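Local coordinates for protein excinuclease ABC, subunit A. (Deinococcus radiodurans, PDB 2VF7) that binds DNA and hydrolyses ATP as a zinc-containing UvrA-family ABC protein, and probably takes part in recognising damaged DNA for excision repair, at residues V524-G530 with S799-I805; R596-S600 with C644-G648; R640-C644 with C664-H668; P766-E770 with M793-A797. The protein carries 1 engineered substitution. All coordinates share one frame; numbering follows the deposited sequence.

Contact 1 (V524-G530 with S799-I805); sequences VMTSVTG and SDWVLDI
Thr-526 to Thr-529 run parallel to Trp-801 to Asp-804 in the central sheet of an ABC ATPase domain, and Gly-530 leads from the first strand into the Walker A loop. The bonds alternate as in a parallel pair: Leu-803 N donates to Ser-527 O at 3.0 Å, and Thr-529 N in turn donates to Leu-803 O at 3.0 Å. Ile-805 N continues the ladder to Thr-529 O at 2.9 Å. Side chains leave the two strands in matched pairs. Ser-527 and Val-802 share one face with Thr-529 and Asp-804, while Thr-526, Trp-801, Val-528 and Leu-803 share the other. Thr-526 lies beside Trp-801 and points the same way. Its CG2, anti to the backbone N, reaches the indole edge at CD1 (3.9 Å), with Leu-803 CD1 also near the ring plane. Further along, Val-528 CG1 slants across Ile-805 CG1 at 3.9 Å. This end adjoins the nucleotide site, where Gly-530 O accepts a bond from Lys-536, an ADP-binding residue. At the other end Asp-800 is gripped on both oxygens: OD1 accepts from His-494 and Arg-497, and OD2 presents its anti lone pair to Met-525 N at 3.3 Å. Asp-800 N returns a bond to Met-525 O. Beside this, the hydroxyls of two buried serines meet, Ser-527 OG lying 2.5 Å from Ser-799 OG.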
loop_
_atom_site.group_PDB
_atom_site.type_symbol
_atom_site.label_atom_id
_atom_site.label_comp_id
_atom_site.label_asym_id
_atom_site.label_seq_id
_atom_site.Cartn_x
_atom_site.Cartn_y
_atom_site.Cartn_z
ATOM N N VAL A 524 10.142 41.163 -32.691
ATOM C CA VAL A 524 10.506 40.017 -33.533
ATOM C C VAL A 524 10.429 38.760 -32.668
ATOM O O VAL A 524 10.433 38.841 -31.436
ATOM C CB VAL A 524 11.945 40.213 -34.107
ATOM C CG1 VAL A 524 12.440 39.002 -34.813
ATOM C CG2 VAL A 524 11.972 41.395 -35.075
ATOM N N MET A 525 10.325 37.603 -33.314
ATOM C CA MET A 525 10.282 36.319 -32.624
ATOM C C MET A 525 11.616 35.528 -32.726
ATOM O O MET A 525 12.083 35.227 -33.829
ATOM C CB MET A 525 9.068 35.519 -33.114
ATOM C CG MET A 525 9.353 34.090 -33.442
ATOM S SD MET A 525 8.259 32.971 -32.590
ATOM C CE MET A 525 9.471 31.870 -31.831
ATOM N N THR A 526 12.201 35.216 -31.559
ATOM C CA THR A 526 13.480 34.491 -31.440
ATOM C C THR A 526 13.312 33.105 -30.810
ATOM O O THR A 526 12.594 32.933 -29.822
ATOM C CB THR A 526 14.532 35.274 -30.579
ATOM O OG1 THR A 526 14.633 36.626 -31.018
ATOM C CG2 THR A 526 15.927 34.639 -30.677
ATOM N N SER A 527 13.992 32.124 -31.405
ATOM C CA SER A 527 14.115 30.773 -30.874
ATOM C C SER A 527 15.483 30.589 -30.237
ATOM O O SER A 527 16.506 30.857 -30.847
ATOM C CB SER A 527 13.932 29.746 -32.000
ATOM O OG SER A 527 12.576 29.668 -32.413
ATOM N N VAL A 528 15.508 30.113 -29.005
ATOM C CA VAL A 528 16.767 29.800 -28.340
ATOM C C VAL A 528 16.983 28.278 -28.307
ATOM O O VAL A 528 16.357 27.549 -27.518
ATOM C CB VAL A 528 16.813 30.408 -26.938
ATOM C CG1 VAL A 528 18.117 30.074 -26.267
ATOM C CG2 VAL A 528 16.606 31.940 -27.021
ATOM N N THR A 529 17.893 27.824 -29.164
ATOM C CA THR A 529 18.150 26.417 -29.384
ATOM C C THR A 529 19.504 25.928 -28.830
ATOM O O THR A 529 20.325 26.717 -28.378
ATOM C CB THR A 529 18.032 26.070 -30.902
ATOM O OG1 THR A 529 19.120 26.650 -31.616
ATOM C CG2 THR A 529 16.749 26.605 -31.494
ATOM N N GLY A 530 19.731 24.617 -28.884
ATOM C CA GLY A 530 20.910 24.012 -28.267
ATOM C C GLY A 530 20.620 22.669 -27.622
ATOM O O GLY A 530 19.457 22.335 -27.350
ATOM N N SER A 799 10.977 31.114 -37.182
ATOM C CA SER A 799 11.382 32.275 -36.385
ATOM C C SER A 799 11.871 33.393 -37.292
ATOM O O SER A 799 11.969 33.203 -38.507
ATOM C CB SER A 799 12.492 31.878 -35.426
ATOM O OG SER A 799 12.029 30.844 -34.587
ATOM N N ASP A 800 12.165 34.556 -36.702
ATOM C CA ASP A 800 12.819 35.680 -37.408
ATOM C C ASP A 800 14.314 35.784 -37.081
ATOM O O ASP A 800 15.085 36.356 -37.859
ATOM C CB ASP A 800 12.134 37.001 -37.065
ATOM C CG ASP A 800 10.658 37.004 -37.403
ATOM O OD1 ASP A 800 10.349 36.944 -38.609
ATOM O OD2 ASP A 800 9.807 37.068 -36.481
ATOM N N TRP A 801 14.695 35.242 -35.920
ATOM C CA TRP A 801 16.077 35.210 -35.422
ATOM C C TRP A 801 16.311 33.911 -34.619
ATOM O O TRP A 801 15.340 33.261 -34.218
ATOM C CB TRP A 801 16.336 36.440 -34.553
ATOM C CG TRP A 801 17.782 36.723 -34.264
ATOM C CD1 TRP A 801 18.458 36.403 -33.125
ATOM C CD2 TRP A 801 18.727 37.387 -35.120
ATOM N NE1 TRP A 801 19.751 36.814 -33.207
ATOM C CE2 TRP A 801 19.955 37.429 -34.421
ATOM C CE3 TRP A 801 18.656 37.956 -36.404
ATOM C CZ2 TRP A 801 21.115 38.010 -34.969
ATOM C CZ3 TRP A 801 19.809 38.541 -36.947
ATOM C CH2 TRP A 801 21.021 38.552 -36.231
ATOM N N VAL A 802 17.574 33.519 -34.413
ATOM C CA VAL A 802 17.925 32.280 -33.677
ATOM C C VAL A 802 19.203 32.434 -32.846
ATOM O O VAL A 802 20.190 32.993 -33.316
ATOM C CB VAL A 802 18.082 31.026 -34.613
ATOM C CG1 VAL A 802 18.524 29.801 -33.819
ATOM C CG2 VAL A 802 16.794 30.714 -35.378
ATOM N N LEU A 803 19.172 31.926 -31.615
ATOM C CA LEU A 803 20.336 31.904 -30.719
ATOM C C LEU A 803 20.736 30.470 -30.361
ATOM O O LEU A 803 20.067 29.802 -29.569
ATOM C CB LEU A 803 20.044 32.691 -29.432
ATOM C CG LEU A 803 20.466 34.161 -29.273
ATOM C CD1 LEU A 803 19.806 35.075 -30.287
ATOM C CD2 LEU A 803 20.103 34.626 -27.880
ATOM N N ASP A 804 21.825 29.998 -30.944
ATOM C CA ASP A 804 22.297 28.649 -30.669
ATOM C C ASP A 804 23.241 28.684 -29.478
ATOM O O ASP A 804 24.250 29.374 -29.498
ATOM C CB ASP A 804 22.996 28.050 -31.892
ATOM C CG ASP A 804 23.111 26.554 -31.812
ATOM O OD1 ASP A 804 22.094 25.908 -31.515
ATOM O OD2 ASP A 804 24.200 26.003 -32.065
ATOM N N ILE A 805 22.899 27.940 -28.438
ATOM C CA ILE A 805 23.618 28.007 -27.184
ATOM C C ILE A 805 24.511 26.799 -26.985
ATOM O O ILE A 805 24.137 25.676 -27.330
ATOM C CB ILE A 805 22.648 28.189 -25.993
ATOM C CG1 ILE A 805 21.951 29.562 -26.069
ATOM C CG2 ILE A 805 23.360 28.010 -24.654
ATOM C CD1 ILE A 805 22.884 30.795 -26.271
#

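Contact 2 (R596-S600 with C644-G648); sequences RTPRS and CQGEG. With ZN (zinc ion), chain G.
Arg-599 reaches across to the type I' turn formed by Cys-644 to Glu-647, and its side chain and that of Glu-647 carry the contact. Beyond CB, the CG methylene lies 3.4 Å from Glu-647 OE2. Bends at chi2 (-130°) and chi3 (94°) then turn the chain so that its guanidinium passes over the glutamate stem, with Glu-647 CG against one face. NE is held by Asn-635 OD1, outside the two loops. NH1 forms a salt bridge to Glu-647 OE2 at 3.1 Å that joins one nitrogen to one oxygen, the two planes standing 75° apart. NH2 donates to Gln-645 O, which lies at the guanidinium edge near its plane; the modelled 2.4 Å is very short and its exact length doubtful. The same nitrogen also bonds Phe-634 O. Glu-647 OE2 receives a second donor, a water at 2.7 Å that also lies within bonding distance of Thr-597 OG1. At the start of the turn, Cys-644 SG binds zinc and accepts the N-H of Gly-648 at 3.5 Å. The chemistry is consistent with a positive charge, shared among a carboxylate, carbonyls and an amide oxygen, tying the 596-600 loop to a turn whose first residue is a zinc ligand.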
loop_
_atom_site.group_PDB
_atom_site.type_symbol
_atom_site.label_atom_id
_atom_site.label_comp_id
_atom_site.label_asym_id
_atom_site.label_seq_id
_atom_site.Cartn_x
_atom_site.Cartn_y
_atom_site.Cartn_z
ATOM N N ARG A 596 -3.402 23.772 -8.686
ATOM C CA ARG A 596 -2.945 22.470 -8.172
ATOM C C ARG A 596 -4.070 21.511 -7.738
ATOM O O ARG A 596 -3.828 20.316 -7.544
ATOM C CB ARG A 596 -1.966 22.664 -7.003
ATOM C CG ARG A 596 -0.508 22.938 -7.405
ATOM C CD ARG A 596 -0.374 24.270 -8.155
ATOM N NE ARG A 596 1.011 24.654 -8.433
ATOM C CZ ARG A 596 1.376 25.514 -9.384
ATOM N NH1 ARG A 596 0.454 26.074 -10.165
ATOM N NH2 ARG A 596 2.667 25.804 -9.559
ATOM N N THR A 597 -5.283 22.054 -7.573
ATOM C CA THR A 597 -6.459 21.308 -7.113
ATOM C C THR A 597 -7.563 21.501 -8.137
ATOM O O THR A 597 -7.397 22.293 -9.061
ATOM C CB THR A 597 -6.947 21.782 -5.729
ATOM O OG1 THR A 597 -7.571 23.070 -5.856
ATOM C CG2 THR A 597 -5.792 21.854 -4.729
ATOM N N PRO A 598 -8.680 20.750 -8.005
ATOM C CA PRO A 598 -9.824 20.905 -8.925
ATOM C C PRO A 598 -10.716 22.162 -8.775
ATOM O O PRO A 598 -11.719 22.271 -9.501
ATOM C CB PRO A 598 -10.642 19.622 -8.681
ATOM C CG PRO A 598 -9.777 18.718 -7.800
ATOM C CD PRO A 598 -8.906 19.653 -7.037
ATOM N N ARG A 599 -10.388 23.084 -7.856
ATOM C CA ARG A 599 -11.056 24.402 -7.805
ATOM C C ARG A 599 -10.904 25.099 -9.138
ATOM O O ARG A 599 -11.836 25.738 -9.626
ATOM C CB ARG A 599 -10.335 25.368 -6.884
ATOM C CG ARG A 599 -10.473 25.181 -5.466
ATOM C CD ARG A 599 -10.856 26.500 -4.842
ATOM N NE ARG A 599 -12.304 26.532 -4.737
ATOM C CZ ARG A 599 -12.994 25.881 -3.810
ATOM N NH1 ARG A 599 -12.378 25.154 -2.890
ATOM N NH2 ARG A 599 -14.303 25.979 -3.807
ATOM N N SER A 600 -9.673 25.042 -9.658
ATOM C CA SER A 600 -9.254 25.768 -10.852
ATOM C C SER A 600 -9.833 25.177 -12.121
ATOM O O SER A 600 -9.975 23.946 -12.247
ATOM C CB SER A 600 -7.739 25.770 -10.962
ATOM O OG SER A 600 -7.145 26.419 -9.847
ATOM N N CYS A 644 -17.861 19.062 -0.848
ATOM C CA CYS A 644 -16.596 19.140 -1.589
ATOM C C CYS A 644 -16.143 20.582 -1.683
ATOM O O CYS A 644 -15.153 20.861 -2.337
ATOM C CB CYS A 644 -16.780 18.605 -2.999
ATOM S SG CYS A 644 -18.111 19.480 -3.837
ATOM N N GLN A 645 -16.882 21.488 -1.042
ATOM C CA GLN A 645 -16.579 22.919 -1.049
ATOM C C GLN A 645 -16.533 23.478 -2.482
ATOM O O GLN A 645 -15.729 24.359 -2.803
ATOM C CB GLN A 645 -15.256 23.184 -0.320
ATOM C CG GLN A 645 -15.332 23.211 1.200
ATOM C CD GLN A 645 -14.190 24.031 1.820
ATOM O OE1 GLN A 645 -13.315 24.547 1.107
ATOM N NE2 GLN A 645 -14.200 24.162 3.140
ATOM N N GLY A 646 -17.375 22.936 -3.355
ATOM C CA GLY A 646 -17.458 23.428 -4.729
ATOM C C GLY A 646 -16.382 22.973 -5.692
ATOM O O GLY A 646 -16.307 23.492 -6.812
ATOM N N GLU A 647 -15.548 22.017 -5.280
ATOM C CA GLU A 647 -14.505 21.460 -6.157
ATOM C C GLU A 647 -15.022 20.367 -7.090
ATOM O O GLU A 647 -14.394 20.061 -8.098
ATOM C CB GLU A 647 -13.323 20.933 -5.344
ATOM C CG GLU A 647 -12.720 21.986 -4.448
ATOM C CD GLU A 647 -11.341 21.649 -3.937
ATOM O OE1 GLU A 647 -10.877 20.498 -4.132
ATOM O OE2 GLU A 647 -10.716 22.557 -3.342
ATOM N N GLY A 648 -16.168 19.788 -6.752
ATOM C CA GLY A 648 -16.840 18.796 -7.590
ATOM C C GLY A 648 -16.250 17.415 -7.442
ATOM O O GLY A 648 -16.875 16.425 -7.808
HETATM ZN ZN ZN G . -19.979 18.129 -4.131
HETATM O O HOH W 1 -8.626 24.209 -2.982
#

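Contact 3 (R640-C644 with C664-H668); sequences RCEHC and CPVCH. With ZN (zinc ion), chain G.
Cys-641 faces Cys-667 and Cys-644 faces Cys-664 with CA separations of 6.5 Å and 6.3 Å, so that two irregular CxxC turns enclose a zinc ion. This is the Cys4 site of a zinc finger, built from two zinc-knuckle-like halves. Cys-644 SG and Cys-667 SG each lie 2.3 Å from the zinc. Cys-641 SG is 2.5 Å from the zinc. The torsions repeat between the halves: the first cysteine of each turn, Cys-641 and Cys-664, carries SG anti to its N (173° and 176°), whereas the second places SG between N and the carbonyl carbon. The two turns can therefore aim both of their sulfurs at one point. Between the two segments the link is the metal and van der Waals packing, the CB atoms of Cys-641 and Cys-667 being 3.9 Å apart; backbone bonds of Cys-664 with Gly-648 and of Cys-641 with Arg-671 add to it nearby. Towards the solvent side, the His-643 ring leans over the second turn. Val-666 CG2 sits over one face, 3.6 Å from the ring centroid, as a CH-pi contact, and Pro-665 CG comes within 3.4 Å of His-643 NE2 at an oblique approach. Cys-664 SG, besides binding zinc, accepts the backbone N-H of Val-666 at 3.5 Å, the N-H···S bond usual in such turns.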
loop_
_atom_site.group_PDB
_atom_site.type_symbol
_atom_site.label_atom_id
_atom_site.label_comp_id
_atom_site.label_asym_id
_atom_site.label_seq_id
_atom_site.Cartn_x
_atom_site.Cartn_y
_atom_site.Cartn_z
ATOM N N ARG A 640 -22.874 26.707 -3.426
ATOM C CA ARG A 640 -22.065 25.542 -3.793
ATOM C C ARG A 640 -22.352 24.314 -2.936
ATOM O O ARG A 640 -22.944 24.403 -1.846
ATOM C CB ARG A 640 -20.575 25.876 -3.690
ATOM C CG ARG A 640 -20.132 26.379 -2.336
ATOM C CD ARG A 640 -18.599 26.439 -2.241
ATOM N NE ARG A 640 -18.163 26.568 -0.854
ATOM C CZ ARG A 640 -16.942 26.924 -0.474
ATOM N NH1 ARG A 640 -16.025 27.229 -1.367
ATOM N NH2 ARG A 640 -16.645 27.005 0.806
ATOM N N CYS A 641 -21.911 23.163 -3.420
ATOM C CA CYS A 641 -21.936 21.961 -2.609
ATOM C C CYS A 641 -20.848 22.118 -1.567
ATOM O O CYS A 641 -19.682 22.321 -1.896
ATOM C CB CYS A 641 -21.679 20.740 -3.479
ATOM S SG CYS A 641 -21.490 19.240 -2.546
ATOM N N GLU A 642 -21.231 22.057 -0.306
ATOM C CA GLU A 642 -20.274 22.260 0.765
ATOM C C GLU A 642 -19.581 20.975 1.196
ATOM O O GLU A 642 -18.645 21.023 1.997
ATOM C CB GLU A 642 -20.921 22.954 1.974
ATOM C CG GLU A 642 -19.961 23.913 2.681
ATOM C CD GLU A 642 -19.524 25.037 1.748
ATOM O OE1 GLU A 642 -20.299 25.391 0.834
ATOM O OE2 GLU A 642 -18.410 25.567 1.916
ATOM N N HIS A 643 -20.031 19.837 0.669
ATOM C CA HIS A 643 -19.393 18.549 0.969
ATOM C C HIS A 643 -17.989 18.482 0.346
ATOM O O HIS A 643 -17.056 17.935 0.942
ATOM C CB HIS A 643 -20.278 17.392 0.484
ATOM C CG HIS A 643 -19.719 16.026 0.766
ATOM N ND1 HIS A 643 -20.090 15.282 1.864
ATOM C CD2 HIS A 643 -18.840 15.262 0.073
ATOM C CE1 HIS A 643 -19.455 14.125 1.842
ATOM N NE2 HIS A 643 -18.687 14.089 0.768
ATOM N N CYS A 644 -17.861 19.062 -0.848
ATOM C CA CYS A 644 -16.596 19.140 -1.589
ATOM C C CYS A 644 -16.143 20.582 -1.683
ATOM O O CYS A 644 -15.153 20.861 -2.337
ATOM C CB CYS A 644 -16.780 18.605 -2.999
ATOM S SG CYS A 644 -18.111 19.480 -3.837
ATOM N N CYS A 664 -17.365 13.889 -6.348
ATOM C CA CYS A 664 -18.023 14.077 -5.065
ATOM C C CYS A 664 -19.274 13.189 -4.940
ATOM O O CYS A 664 -20.098 13.157 -5.842
ATOM C CB CYS A 664 -18.385 15.547 -4.898
ATOM S SG CYS A 664 -19.304 15.917 -3.417
ATOM N N PRO A 665 -19.401 12.437 -3.824
ATOM C CA PRO A 665 -20.556 11.557 -3.620
ATOM C C PRO A 665 -21.907 12.276 -3.497
ATOM O O PRO A 665 -22.946 11.639 -3.597
ATOM C CB PRO A 665 -20.214 10.845 -2.314
ATOM C CG PRO A 665 -19.245 11.737 -1.635
ATOM C CD PRO A 665 -18.438 12.333 -2.713
ATOM N N VAL A 666 -21.889 13.592 -3.318
ATOM C CA VAL A 666 -23.111 14.364 -3.063
ATOM C C VAL A 666 -23.580 15.185 -4.273
ATOM O O VAL A 666 -24.761 15.245 -4.564
ATOM C CB VAL A 666 -22.927 15.295 -1.863
ATOM C CG1 VAL A 666 -24.206 16.076 -1.579
ATOM C CG2 VAL A 666 -22.524 14.505 -0.662
ATOM N N CYS A 667 -22.672 15.835 -4.980
ATOM C CA CYS A 667 -23.090 16.581 -6.158
ATOM C C CYS A 667 -22.691 15.840 -7.420
ATOM O O CYS A 667 -23.170 16.163 -8.508
ATOM C CB CYS A 667 -22.542 18.004 -6.140
ATOM S SG CYS A 667 -20.774 18.093 -6.300
ATOM N N HIS A 668 -21.825 14.841 -7.276
ATOM C CA HIS A 668 -21.381 14.039 -8.418
ATOM C C HIS A 668 -20.621 14.841 -9.464
ATOM O O HIS A 668 -20.551 14.439 -10.619
ATOM C CB HIS A 668 -22.559 13.320 -9.088
ATOM C CG HIS A 668 -23.299 12.400 -8.172
ATOM N ND1 HIS A 668 -24.476 12.759 -7.552
ATOM C CD2 HIS A 668 -23.025 11.138 -7.762
ATOM C CE1 HIS A 668 -24.900 11.756 -6.803
ATOM N NE2 HIS A 668 -24.037 10.761 -6.910
HETATM ZN ZN ZN G . -19.979 18.129 -4.131
#

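Contact 4 (P766-E770 with M793-A797); sequences PADVE and MQVVA
Helix 766-781, which links neighbouring parallel strands 753-758 and 785-789 of the ABC ATPase sheet, meets the short helix 793-796 mainly through Gln-794. With CG anti to the backbone N (chi1 -176°) and the rest of the chain extended, Gln-794 spans the gap between the helices, whose nearest CA atoms, those of Val-769 and Val-795, are 7.8 Å apart. Its NE2 donates to Pro-766 O at 2.9 Å. The N-H···O angle of 168° makes this a nearly straight bond, and the acceptor lies almost in the amide plane. At the carbonyl, in contrast, the donor arrives from a bent direction, the C=O···N angle being 127°. The bond fixes which way the amide faces, and its other arm, OE1, is consequently turned towards Val-769. That valine and Gln-794 approach from opposite directions; OE1 lies 3.2 Å from Val-769 CG1, while CD is 3.6 Å from Val-769 CG2. The valine is modelled with an eclipsed chi1, so the shorter of these separations is less certain. Beneath the amide, Val-769 CG2 meets Val-795 CG2 at 3.7 Å, an apolar contact between two buried residues. Glu-770 only skirts the glutamine, with its carboxylate drawn off to Tyr-484 by a hydrogen bond through OE1. From the same helical turn Asp-768 bonds Ser-45, within the first Walker A loop. Two helices joined in this way, one after what corresponds to the D-loop, the other after the probable H-loop that follows strand 785-789, belong to the nucleotide-binding domain of the ABC fold.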
loop_
_atom_site.group_PDB
_atom_site.type_symbol
_atom_site.label_atom_id
_atom_site.label_comp_id
_atom_site.label_asym_id
_atom_site.label_seq_id
_atom_site.Cartn_x
_atom_site.Cartn_y
_atom_site.Cartn_z
ATOM N N PRO A 766 2.635 17.747 -34.981
ATOM C CA PRO A 766 3.094 18.622 -36.068
ATOM C C PRO A 766 1.981 19.458 -36.720
ATOM O O PRO A 766 2.243 20.573 -37.139
ATOM C CB PRO A 766 3.696 17.627 -37.069
ATOM C CG PRO A 766 4.216 16.542 -36.206
ATOM C CD PRO A 766 3.265 16.411 -35.065
ATOM N N ALA A 767 0.762 18.918 -36.799
ATOM C CA ALA A 767 -0.372 19.628 -37.385
ATOM C C ALA A 767 -0.909 20.724 -36.465
ATOM O O ALA A 767 -1.421 21.736 -36.945
ATOM C CB ALA A 767 -1.485 18.661 -37.755
ATOM N N ASP A 768 -0.799 20.512 -35.156
ATOM C CA ASP A 768 -1.267 21.477 -34.169
ATOM C C ASP A 768 -0.382 22.717 -34.181
ATOM O O ASP A 768 -0.875 23.827 -34.029
ATOM C CB ASP A 768 -1.255 20.898 -32.742
ATOM C CG ASP A 768 -2.328 19.820 -32.489
ATOM O OD1 ASP A 768 -3.456 19.871 -33.041
ATOM O OD2 ASP A 768 -2.038 18.921 -31.674
ATOM N N VAL A 769 0.926 22.537 -34.344
ATOM C CA VAL A 769 1.852 23.648 -34.164
ATOM C C VAL A 769 1.654 24.724 -35.222
ATOM O O VAL A 769 1.824 25.906 -34.935
ATOM C CB VAL A 769 3.355 23.203 -33.964
ATOM C CG1 VAL A 769 3.522 21.705 -34.010
ATOM C CG2 VAL A 769 4.311 23.901 -34.938
ATOM N N GLU A 770 1.249 24.311 -36.421
ATOM C CA GLU A 770 0.843 25.235 -37.469
ATOM C C GLU A 770 -0.212 26.248 -36.977
ATOM O O GLU A 770 -0.066 27.458 -37.191
ATOM C CB GLU A 770 0.335 24.467 -38.697
ATOM C CG GLU A 770 1.314 23.406 -39.237
ATOM C CD GLU A 770 1.102 23.052 -40.719
ATOM O OE1 GLU A 770 1.997 22.384 -41.293
ATOM O OE2 GLU A 770 0.056 23.418 -41.311
ATOM N N MET A 793 12.774 21.850 -34.862
ATOM C CA MET A 793 13.231 22.626 -35.987
ATOM C C MET A 793 12.095 23.130 -36.851
ATOM O O MET A 793 12.278 24.069 -37.605
ATOM C CB MET A 793 14.236 21.808 -36.800
ATOM C CG MET A 793 15.489 21.391 -36.005
ATOM S SD MET A 793 16.360 22.746 -35.173
ATOM C CE MET A 793 16.834 22.009 -33.605
ATOM N N GLN A 794 10.920 22.515 -36.720
ATOM C CA GLN A 794 9.692 22.971 -37.393
ATOM C C GLN A 794 9.388 24.415 -37.000
ATOM O O GLN A 794 9.089 25.247 -37.847
ATOM C CB GLN A 794 8.492 22.056 -37.034
ATOM C CG GLN A 794 7.159 22.383 -37.763
ATOM C CD GLN A 794 5.935 21.653 -37.169
ATOM O OE1 GLN A 794 5.961 21.180 -36.020
ATOM N NE2 GLN A 794 4.853 21.578 -37.946
ATOM N N VAL A 795 9.485 24.683 -35.702
ATOM C CA VAL A 795 9.193 25.986 -35.126
ATOM C C VAL A 795 10.355 26.960 -35.278
ATOM O O VAL A 795 10.147 28.151 -35.505
ATOM C CB VAL A 795 8.832 25.843 -33.628
ATOM C CG1 VAL A 795 8.856 27.202 -32.929
ATOM C CG2 VAL A 795 7.468 25.200 -33.483
ATOM N N VAL A 796 11.570 26.447 -35.138
ATOM C CA VAL A 796 12.798 27.235 -35.290
ATOM C C VAL A 796 12.973 27.741 -36.731
ATOM O O VAL A 796 13.558 28.789 -36.964
ATOM C CB VAL A 796 14.023 26.420 -34.800
ATOM C CG1 VAL A 796 15.345 27.179 -34.998
ATOM C CG2 VAL A 796 13.844 26.070 -33.342
ATOM N N ALA A 797 12.426 26.995 -37.682
ATOM C CA ALA A 797 12.478 27.320 -39.091
ATOM C C ALA A 797 11.546 28.481 -39.490
ATOM O O ALA A 797 11.700 29.061 -40.563
ATOM C CB ALA A 797 12.173 26.077 -39.909
#

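Overall arrangement
The contacts form two clusters within one ABC domain. Contacts 1 and 4 have centres about 14 Å apart and touch: helix 793-796 packs on the parallel strands, with Thr-529 CG2 3.5 Å from Val-796 CG2. Contacts 2 and 3 share Cys-644 and the zinc ion, their centres about 10 Å apart. The clusters are well separated, contact 1 lying about 39 Å from contact 2 between centres, although contacts 2, 3 and 4 are all nested in the chain loop that contact 1 closes. Gly-530 of contact 1 lies about 6 Å from one ADP; the side chains of Pro-766 in contact 4 and Pro-598 in contact 2 lie about 11 Å and 10 Å from a bound ADP.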